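Local coordinates for protein D-alanyl-D-alanine carboxypeptidase DacB2 (Mycobacterium tuberculosis H37Rv, PDB 4RYE) that probably cleaves the terminal D-Ala-D-Ala of peptidoglycan stem peptides as a serine-type D,D-carboxypeptidase of the penicillin-binding protein family, at residues Q8-V13 / W256-L260; V67-D73 / N108-M113; D96-S102 / I191-D195; S153-V159 / V231-M235. One frame throughout, in Å; residues are numbered along the deposited sequence.

Contact 1: residues Q8-V13 / W256-L260; sequences QPAGSV and WGFAL
Trp256, near the end of helix 246-259, pushes the edge of its indole into the type II beta turn of Pro9 to Ser12 and the residue after it. Three atoms meet that edge close to the ring plane: Pro9 CD, 3.8 Å from Trp256 CH2; Ser12 OG, 3.6 Å from Trp256 CZ2; and the carbonyl of Val13. The last makes the polar link between the segments, a Trp256 NE1 to Val13 O bond of 2.7 Å that is bent (143° at the hydrogen) and tilted 20° out of the indole plane. With CG anti to the backbone N (chi1 179°), the tryptophan reaches away from its helix to the turn.

The turn is tied from within. Ser12 N and Ser12 OG both donate to Pro9 O, and Gly11 supplies the positive phi that a type II turn needs at its third position. The amide of Gln8 stands almost upright to the indole, and its OE1 accepts from Ile15 N. Leu260 CD1 closes on Ser12 CB at 3.8 Å, while strand 32-37 supplies Leu34 and Ala35 against the tryptophan. Both amide hydrogens of Gln8 NE2 are used in the amide plane: one goes to Ser12 OG at 2.7 Å, the other to Val13 O at 2.8 Å, so this carbonyl accepts from Gln8 and Trp256 together.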
# COMPACT_ATOMS: atom_id res chain seq x y z
N GLN A 8 -0.81 23.99 -0.61
CA GLN A 8 0.58 23.87 -1.04
C GLN A 8 1.28 25.16 -0.62
O GLN A 8 0.60 26.13 -0.28
CB GLN A 8 0.67 23.62 -2.55
CG GLN A 8 -0.04 24.64 -3.41
CD GLN A 8 0.09 24.30 -4.88
OE1 GLN A 8 -0.84 23.78 -5.50
NE2 GLN A 8 1.26 24.58 -5.44
N PRO A 9 2.63 25.18 -0.60
CA PRO A 9 3.32 26.38 -0.12
C PRO A 9 3.10 27.60 -1.02
O PRO A 9 3.04 27.44 -2.24
CB PRO A 9 4.80 25.98 -0.16
CG PRO A 9 4.80 24.46 -0.14
CD PRO A 9 3.56 24.08 -0.91
N ALA A 10 2.99 28.78 -0.42
CA ALA A 10 2.82 30.02 -1.17
C ALA A 10 3.90 30.17 -2.25
O ALA A 10 5.09 29.99 -1.98
CB ALA A 10 2.86 31.20 -0.23
N GLY A 11 3.49 30.49 -3.47
CA GLY A 11 4.44 30.77 -4.53
C GLY A 11 4.87 29.54 -5.30
O GLY A 11 5.53 29.66 -6.34
N SER A 12 4.53 28.35 -4.81
CA SER A 12 4.89 27.12 -5.51
C SER A 12 4.07 26.95 -6.79
O SER A 12 3.01 27.55 -6.96
CB SER A 12 4.76 25.89 -4.60
OG SER A 12 3.43 25.65 -4.17
N VAL A 13 4.59 26.13 -7.70
CA VAL A 13 3.91 25.84 -8.95
C VAL A 13 2.58 25.17 -8.65
O VAL A 13 2.53 24.21 -7.88
CB VAL A 13 4.77 24.90 -9.82
CG1 VAL A 13 3.94 24.28 -10.93
CG2 VAL A 13 5.98 25.67 -10.39
N TRP A 256 6.42 17.23 -9.02
CA TRP A 256 6.17 18.50 -8.33
C TRP A 256 6.95 18.57 -7.02
O TRP A 256 7.55 19.60 -6.70
CB TRP A 256 4.68 18.70 -8.09
CG TRP A 256 4.37 19.99 -7.36
CD1 TRP A 256 4.11 21.21 -7.92
CD2 TRP A 256 4.32 20.18 -5.95
NE1 TRP A 256 3.90 22.14 -6.94
CE2 TRP A 256 4.02 21.53 -5.71
CE3 TRP A 256 4.50 19.33 -4.85
CZ2 TRP A 256 3.90 22.06 -4.42
CZ3 TRP A 256 4.38 19.86 -3.57
CH2 TRP A 256 4.08 21.20 -3.37
N GLY A 257 6.94 17.48 -6.27
CA GLY A 257 7.63 17.43 -4.99
C GLY A 257 9.14 17.54 -5.13
O GLY A 257 9.81 18.17 -4.30
N PHE A 258 9.70 16.92 -6.16
CA PHE A 258 11.15 16.94 -6.35
C PHE A 258 11.62 18.29 -6.84
O PHE A 258 12.77 18.68 -6.62
CB PHE A 258 11.59 15.81 -7.30
CG PHE A 258 11.53 14.45 -6.68
CD1 PHE A 258 12.11 14.21 -5.44
CD2 PHE A 258 10.85 13.40 -7.31
CE1 PHE A 258 12.04 12.94 -4.86
CE2 PHE A 258 10.78 12.15 -6.74
CZ PHE A 258 11.37 11.92 -5.50
N ALA A 259 10.73 19.01 -7.51
CA ALA A 259 11.06 20.32 -8.04
C ALA A 259 10.89 21.41 -6.97
O ALA A 259 11.42 22.51 -7.12
CB ALA A 259 10.20 20.63 -9.26
N LEU A 260 10.18 21.09 -5.90
CA LEU A 260 9.88 22.06 -4.84
C LEU A 260 11.15 22.49 -4.09
O LEU A 260 12.00 21.66 -3.77
CB LEU A 260 8.87 21.47 -3.84
CG LEU A 260 8.31 22.40 -2.76
CD1 LEU A 260 7.48 23.54 -3.38
CD2 LEU A 260 7.48 21.60 -1.74

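Contact 2: residues V67-D73 / N108-M113; sequences VVADVAD and NTLAHM
Polar contacts centre on His112 and Asp73, a His-carboxylate pair that ties helix 104-113 to the 3-10 segment that follows strand 66-68. His112 ND1 donates to Asp73 OD2 over 2.8 Å in an almost straight line (176°), within the imidazole plane and onto the syn lone pair of the carboxylate. The same oxygen also accepts Asp70 N, which arrives from above the carboxylate plane. In return Asp70 OD1 receives Asp73 N at 3.2 Å, an Asx motif that folds the loop back on itself. Asp70 OD2 stands 3.3 Å from His112 CE1, the planes of carboxylate and ring nearly parallel (16° apart). A water bridges the segments, donating to Asn108 O at 2.6 Å and, at longer range, to Asp73 OD1.

Apolar contacts lie toward the strand. Val67 CG2, anti to its backbone N, sits over one face of the imidazole, 3.8 Å from the ring centroid and 6° off the normal, a clear CH-pi contact. Val67 CG1 meets Thr109 CG2 at 3.7 Å, and Val67 CB presses on CG of selenomethionine Met113 at 3.5 Å, tighter than usual van der Waals packing. Thr109 OG1 touches Asp73 CB, the side chains crossing at about a right angle, but bonds to Asp105 O in its own helix; Leu94 of helix 91-100 touches both Val67 and Thr109.

Chemically, the bond requires a hydrogen on ND1. Two carboxylates beside the ring would probably favour its protonated form, which would in turn ease the repulsion between the two aspartates.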
# COMPACT_ATOMS: atom_id res chain seq x y z
N VAL A 67 2.96 -22.49 6.36
CA VAL A 67 1.60 -22.79 6.75
C VAL A 67 1.01 -23.69 5.69
O VAL A 67 1.40 -23.62 4.52
CB VAL A 67 0.74 -21.50 6.89
CG1 VAL A 67 0.58 -20.82 5.54
CG2 VAL A 67 -0.63 -21.80 7.51
N VAL A 68 0.10 -24.57 6.10
CA VAL A 68 -0.67 -25.38 5.17
C VAL A 68 -1.98 -24.66 4.93
O VAL A 68 -2.79 -24.53 5.84
CB VAL A 68 -0.94 -26.78 5.74
CG1 VAL A 68 -1.94 -27.52 4.86
CG2 VAL A 68 0.36 -27.56 5.86
N ALA A 69 -2.18 -24.17 3.72
CA ALA A 69 -3.40 -23.43 3.41
C ALA A 69 -4.63 -24.30 3.56
O ALA A 69 -4.63 -25.47 3.15
CB ALA A 69 -3.33 -22.87 2.02
N ASP A 70 -5.69 -23.75 4.14
CA ASP A 70 -6.94 -24.50 4.17
C ASP A 70 -7.95 -23.92 3.19
O ASP A 70 -7.69 -22.90 2.55
CB ASP A 70 -7.50 -24.64 5.60
CG ASP A 70 -7.69 -23.30 6.29
OD1 ASP A 70 -8.12 -22.33 5.63
OD2 ASP A 70 -7.41 -23.23 7.51
N VAL A 71 -9.10 -24.58 3.05
CA VAL A 71 -10.11 -24.18 2.07
C VAL A 71 -10.56 -22.73 2.26
O VAL A 71 -10.67 -21.98 1.28
CB VAL A 71 -11.32 -25.14 2.08
CG1 VAL A 71 -12.46 -24.58 1.24
CG2 VAL A 71 -10.89 -26.48 1.54
N ALA A 72 -10.77 -22.33 3.51
CA ALA A 72 -11.22 -20.97 3.82
C ALA A 72 -10.25 -19.89 3.32
O ALA A 72 -10.66 -18.80 2.92
CB ALA A 72 -11.46 -20.81 5.31
N ASP A 73 -8.95 -20.21 3.34
CA ASP A 73 -7.92 -19.27 2.91
C ASP A 73 -8.04 -18.91 1.43
O ASP A 73 -7.50 -17.89 1.00
CB ASP A 73 -6.52 -19.85 3.15
CG ASP A 73 -6.23 -20.09 4.62
OD1 ASP A 73 -6.90 -19.45 5.46
OD2 ASP A 73 -5.32 -20.89 4.93
N ASN A 108 -5.40 -13.58 3.24
CA ASN A 108 -6.13 -14.44 4.17
C ASN A 108 -5.28 -15.58 4.72
O ASN A 108 -5.50 -16.04 5.84
CB ASN A 108 -7.44 -14.94 3.53
CG ASN A 108 -8.42 -13.81 3.26
OD1 ASN A 108 -8.39 -12.78 3.94
ND2 ASN A 108 -9.27 -13.98 2.26
N THR A 109 -4.28 -16.01 3.95
CA THR A 109 -3.41 -17.09 4.39
C THR A 109 -2.37 -16.57 5.38
O THR A 109 -1.99 -17.27 6.31
CB THR A 109 -2.75 -17.82 3.20
OG1 THR A 109 -3.75 -18.16 2.23
CG2 THR A 109 -2.08 -19.12 3.66
N LEU A 110 -1.94 -15.33 5.19
CA LEU A 110 -1.11 -14.66 6.20
C LEU A 110 -1.90 -14.47 7.49
O LEU A 110 -1.37 -14.67 8.57
CB LEU A 110 -0.62 -13.31 5.68
CG LEU A 110 0.56 -13.40 4.70
CD1 LEU A 110 0.83 -12.04 4.04
CD2 LEU A 110 1.83 -13.92 5.40
N ALA A 111 -3.18 -14.12 7.37
CA ALA A 111 -4.02 -13.94 8.55
C ALA A 111 -4.17 -15.26 9.30
O ALA A 111 -4.24 -15.28 10.52
CB ALA A 111 -5.39 -13.40 8.16
N HIS A 112 -4.21 -16.36 8.55
CA HIS A 112 -4.20 -17.71 9.12
C HIS A 112 -2.95 -17.89 10.00
O HIS A 112 -3.06 -18.29 11.17
CB HIS A 112 -4.28 -18.75 7.98
CG HIS A 112 -4.21 -20.18 8.43
ND1 HIS A 112 -4.47 -21.23 7.57
CD2 HIS A 112 -3.88 -20.75 9.62
CE1 HIS A 112 -4.32 -22.37 8.21
NE2 HIS A 112 -3.95 -22.11 9.45
N MSE A 113 -1.77 -17.60 9.45
CA MSE A 113 -0.51 -17.69 10.21
C MSE A 113 -0.50 -16.78 11.44
O MSE A 113 0.17 -17.08 12.42
CB MSE A 113 0.69 -17.34 9.33
CG MSE A 113 0.87 -18.25 8.14
SE MSE A 113 2.52 -17.90 7.14
CE MSE A 113 3.75 -18.45 8.55
O HOH W 1 -7.78 -16.69 7.02

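Contact 3: residues D96-S102 / I191-D195; sequences DGLLLVS and IVNQD
A helix end here receives the turn that leaves a beta hairpin: the carbonyl of Leu100, near the C-terminal end of helix 91-100, takes the backbone N-H of Gln194, just past strand 187-192. The Gln194 N to Leu100 O bond is 2.8 Å long, fairly straight (160°) and in the carbonyl plane. It is the sole hydrogen bond between the two segments, and it falls where they run closest, beside the Leu100 and Asn193 CA atoms.

Side chains fill in around it. Leu100 CG lies 3.9 Å from Asn193 CB, the two side chains crossing at about a right angle. Asn193 OD1 turns back to accept Asp195 N, an Asx turn, while its ND2 bonds to Glu177 O and Thr175 O. Ile191 extends CD1 beneath the helix to within 4.1 Å of Gly97 CA. Val101 CG1, anti to the carbonyl carbon (chi1 -55°), abuts Val192 O at 3.3 Å and Ile191 CB at 4.1 Å.

The contact reaches into the active site, since it holds Ser102, an active-site residue by similarity. Gln194 NE2 comes within 3.3 Å of Ser102 CB; the hydroxyl of Ser102 bonds instead to Lys208 NZ and Ser47 OG, consistent with the second motif of penicillin-binding proteins. Around this, helix 169-176 packs Ile174 on Leu100, strand 179-184 puts Ala180 against Leu100 and Ile191, and Gln194 touches Lys208 and Thr209 of strand 204-212.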
# COMPACT_ATOMS: atom_id res chain seq x y z
N ASP A 96 5.18 -11.90 -0.94
CA ASP A 96 5.36 -11.59 -2.36
C ASP A 96 4.02 -11.57 -3.07
O ASP A 96 3.75 -10.66 -3.85
CB ASP A 96 6.28 -12.61 -3.05
CG ASP A 96 7.73 -12.48 -2.63
OD1 ASP A 96 8.12 -11.39 -2.16
OD2 ASP A 96 8.49 -13.47 -2.77
N GLY A 97 3.20 -12.59 -2.82
CA GLY A 97 1.87 -12.66 -3.40
C GLY A 97 1.04 -11.46 -2.96
O GLY A 97 0.34 -10.84 -3.77
N LEU A 98 1.14 -11.13 -1.67
CA LEU A 98 0.42 -9.99 -1.10
C LEU A 98 0.80 -8.67 -1.75
O LEU A 98 -0.07 -7.87 -2.12
CB LEU A 98 0.70 -9.89 0.40
CG LEU A 98 -0.10 -8.83 1.15
CD1 LEU A 98 -1.54 -9.30 1.28
CD2 LEU A 98 0.51 -8.55 2.52
N LEU A 99 2.10 -8.43 -1.89
CA LEU A 99 2.59 -7.11 -2.27
C LEU A 99 2.82 -6.92 -3.77
O LEU A 99 2.75 -5.80 -4.25
CB LEU A 99 3.86 -6.79 -1.49
CG LEU A 99 3.68 -6.68 0.02
CD1 LEU A 99 5.01 -6.37 0.67
CD2 LEU A 99 2.64 -5.61 0.40
N LEU A 100 3.09 -8.00 -4.50
CA LEU A 100 3.32 -7.88 -5.95
C LEU A 100 2.04 -7.97 -6.79
O LEU A 100 1.89 -7.25 -7.78
CB LEU A 100 4.33 -8.93 -6.45
CG LEU A 100 5.81 -8.53 -6.41
CD1 LEU A 100 6.24 -8.15 -5.01
CD2 LEU A 100 6.68 -9.67 -6.93
N VAL A 101 1.13 -8.85 -6.40
CA VAL A 101 -0.10 -9.02 -7.18
C VAL A 101 -1.38 -8.78 -6.38
O VAL A 101 -2.48 -9.08 -6.85
CB VAL A 101 -0.17 -10.40 -7.89
CG1 VAL A 101 1.07 -10.63 -8.75
CG2 VAL A 101 -0.33 -11.52 -6.88
N SER A 102 -1.23 -8.22 -5.17
CA SER A 102 -2.38 -7.88 -4.32
C SER A 102 -3.28 -9.08 -4.06
O SER A 102 -4.51 -8.97 -4.10
CB SER A 102 -3.20 -6.75 -4.96
OG SER A 102 -3.90 -6.03 -3.96
N ILE A 191 5.63 -14.64 -10.75
CA ILE A 191 4.63 -13.57 -10.67
C ILE A 191 5.32 -12.21 -10.81
O ILE A 191 6.45 -12.04 -10.36
CB ILE A 191 3.83 -13.63 -9.36
CG1 ILE A 191 4.76 -13.51 -8.15
CG2 ILE A 191 3.00 -14.91 -9.30
CD1 ILE A 191 4.04 -13.30 -6.82
N VAL A 192 4.63 -11.26 -11.43
CA VAL A 192 5.23 -9.95 -11.69
C VAL A 192 4.59 -8.88 -10.83
O VAL A 192 3.40 -8.97 -10.46
CB VAL A 192 5.15 -9.55 -13.19
CG1 VAL A 192 5.82 -10.60 -14.05
CG2 VAL A 192 3.70 -9.36 -13.62
N ASN A 193 5.39 -7.87 -10.48
CA ASN A 193 4.92 -6.75 -9.68
C ASN A 193 3.97 -5.89 -10.50
O ASN A 193 4.33 -5.41 -11.57
CB ASN A 193 6.13 -5.92 -9.25
CG ASN A 193 5.81 -4.97 -8.11
OD1 ASN A 193 4.70 -4.44 -8.01
ND2 ASN A 193 6.78 -4.74 -7.24
N GLN A 194 2.75 -5.69 -9.99
CA GLN A 194 1.75 -4.92 -10.73
C GLN A 194 1.90 -3.41 -10.60
O GLN A 194 1.16 -2.66 -11.23
CB GLN A 194 0.34 -5.34 -10.30
CG GLN A 194 -0.06 -4.86 -8.92
CD GLN A 194 -1.41 -5.40 -8.48
OE1 GLN A 194 -2.02 -6.21 -9.17
NE2 GLN A 194 -1.88 -4.93 -7.33
N ASP A 195 2.85 -2.96 -9.78
CA ASP A 195 3.10 -1.54 -9.57
C ASP A 195 3.86 -0.95 -10.77
O ASP A 195 5.08 -1.05 -10.85
CB ASP A 195 3.91 -1.33 -8.29
CG ASP A 195 4.25 0.13 -8.02
OD1 ASP A 195 3.72 1.03 -8.71
OD2 ASP A 195 5.05 0.38 -7.09

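Contact 4: residues S153-V159 / V231-M235; sequences STAHDLV and VIAMM
The flat groups facing across this contact are two peptide units, each with one face under a side-chain atom. SE of selenomethionine Met235 lies over the Thr154-Ala155 peptide, 3.5 Å from Thr154 C and equally far from Ala155 N; Val159 CG1 lies over the Ile232-Ala233 peptide, 3.5 Å from Ile232 C. The one ring, that of His156, is turned off the interface, and at its edge ND1 donates to Asp157 OD1 in the ring plane.

This is helix-on-sheet packing in the alpha/beta fold of the beta-lactamase clan. Helix 155-166 lies against strand 228-237, their local axes 7.4 Å apart and running at 139°. Thr154 is the helix N-cap, its OG1 accepting Asp157 N at 2.9 Å. Alternate strand residues Val231, Ala233 and Met235 face the helix, whereas Ile232 and Met234 meet helix 246-259 on the other face of the sheet.

Across the interface only apolar groups and backbone meet. The small Ala233 lets the helix come close, with Ala155 and Ala233 CA atoms 5.1 Å apart. Val159 is set with CG1 anti to its carbonyl carbon (chi1 -59°), which lays that methyl on the strand backbone and also 3.8 Å from Val231 CG2. Leu158 and Met235 reach toward each other tip to tip, Leu158 CD1 standing 4.0 Å from Met235 CE.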
# COMPACT_ATOMS: atom_id res chain seq x y z
N SER A 153 -9.08 4.80 6.08
CA SER A 153 -7.77 5.41 6.35
C SER A 153 -7.79 6.82 5.77
O SER A 153 -8.81 7.27 5.25
CB SER A 153 -6.63 4.57 5.76
OG SER A 153 -5.37 5.01 6.29
N THR A 154 -6.66 7.51 5.86
CA THR A 154 -6.56 8.86 5.29
C THR A 154 -5.26 8.88 4.51
O THR A 154 -4.40 8.03 4.73
CB THR A 154 -6.53 9.95 6.38
OG1 THR A 154 -5.37 9.78 7.20
CG2 THR A 154 -7.80 9.88 7.26
N ALA A 155 -5.13 9.84 3.60
CA ALA A 155 -3.88 10.00 2.85
C ALA A 155 -2.71 10.16 3.82
O ALA A 155 -1.65 9.55 3.66
CB ALA A 155 -3.97 11.19 1.90
N HIS A 156 -2.92 10.97 4.86
CA HIS A 156 -1.93 11.15 5.92
C HIS A 156 -1.57 9.82 6.59
O HIS A 156 -0.38 9.47 6.68
CB HIS A 156 -2.44 12.16 6.95
CG HIS A 156 -1.62 12.20 8.20
ND1 HIS A 156 -1.78 11.30 9.23
CD2 HIS A 156 -0.62 13.04 8.59
CE1 HIS A 156 -0.92 11.58 10.20
NE2 HIS A 156 -0.22 12.64 9.84
N ASP A 157 -2.56 9.08 7.07
CA ASP A 157 -2.25 7.80 7.71
C ASP A 157 -1.57 6.80 6.76
O ASP A 157 -0.71 6.03 7.18
CB ASP A 157 -3.49 7.15 8.32
CG ASP A 157 -3.94 7.81 9.60
OD1 ASP A 157 -3.43 8.91 9.90
OD2 ASP A 157 -4.81 7.23 10.30
N LEU A 158 -1.99 6.79 5.50
CA LEU A 158 -1.37 5.86 4.55
C LEU A 158 0.14 6.10 4.40
O LEU A 158 0.91 5.15 4.38
CB LEU A 158 -2.08 5.89 3.17
CG LEU A 158 -3.48 5.27 3.12
CD1 LEU A 158 -4.04 5.35 1.69
CD2 LEU A 158 -3.43 3.82 3.59
N VAL A 159 0.56 7.35 4.31
CA VAL A 159 2.00 7.62 4.17
C VAL A 159 2.74 7.37 5.48
O VAL A 159 3.90 6.99 5.48
CB VAL A 159 2.34 9.03 3.59
CG1 VAL A 159 1.72 9.19 2.21
CG2 VAL A 159 1.90 10.17 4.51
N VAL A 231 7.11 10.38 -0.24
CA VAL A 231 6.08 9.37 -0.14
C VAL A 231 4.74 10.07 -0.42
O VAL A 231 4.51 11.19 0.03
CB VAL A 231 6.11 8.68 1.24
CG1 VAL A 231 5.98 9.69 2.37
CG2 VAL A 231 5.03 7.61 1.35
N ILE A 232 3.90 9.42 -1.21
CA ILE A 232 2.61 10.02 -1.53
C ILE A 232 1.51 9.01 -1.30
O ILE A 232 1.77 7.81 -1.26
CB ILE A 232 2.52 10.50 -2.99
CG1 ILE A 232 2.57 9.30 -3.94
CG2 ILE A 232 3.61 11.51 -3.31
CD1 ILE A 232 2.31 9.65 -5.41
N ALA A 233 0.30 9.51 -1.12
CA ALA A 233 -0.88 8.66 -1.10
C ALA A 233 -2.00 9.39 -1.82
O ALA A 233 -2.05 10.62 -1.84
CB ALA A 233 -1.29 8.30 0.32
N MSE A 234 -2.88 8.62 -2.46
CA MSE A 234 -3.97 9.17 -3.23
C MSE A 234 -5.18 8.29 -2.95
O MSE A 234 -5.06 7.07 -2.97
CB MSE A 234 -3.61 9.14 -4.71
CG MSE A 234 -2.48 10.07 -5.08
SE MSE A 234 -1.55 9.53 -6.73
CE MSE A 234 -3.09 9.33 -7.90
N MSE A 235 -6.33 8.89 -2.66
CA MSE A 235 -7.51 8.10 -2.34
C MSE A 235 -8.74 8.54 -3.10
O MSE A 235 -8.82 9.68 -3.59
CB MSE A 235 -7.82 8.16 -0.84
CG MSE A 235 -6.67 7.89 0.10
SE MSE A 235 -7.36 7.66 1.93
CE MSE A 235 -8.00 5.81 1.79

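Contacts 3 and 4 are buried, contact 2 is partly buried and contact 1 lies at the surface, its centre about 25 Å from that of the chain. Contacts 2 and 3 adjoin: helices 91-100 and 104-113 follow each other in the chain, and Leu98 of one meets Leu110 of the other. Helix 246-259, whose end carries contact 1, packs on the face of strand 228-237 turned from contact 4. Chemistry follows place. Contact 4 has no polar bond across it, only apolar side chains on one another and on backbone; contact 3 adds a single backbone bond at the probable catalytic centre, and the outer pair use tryptophan-to-carbonyl and histidine-to-carboxylate bonds.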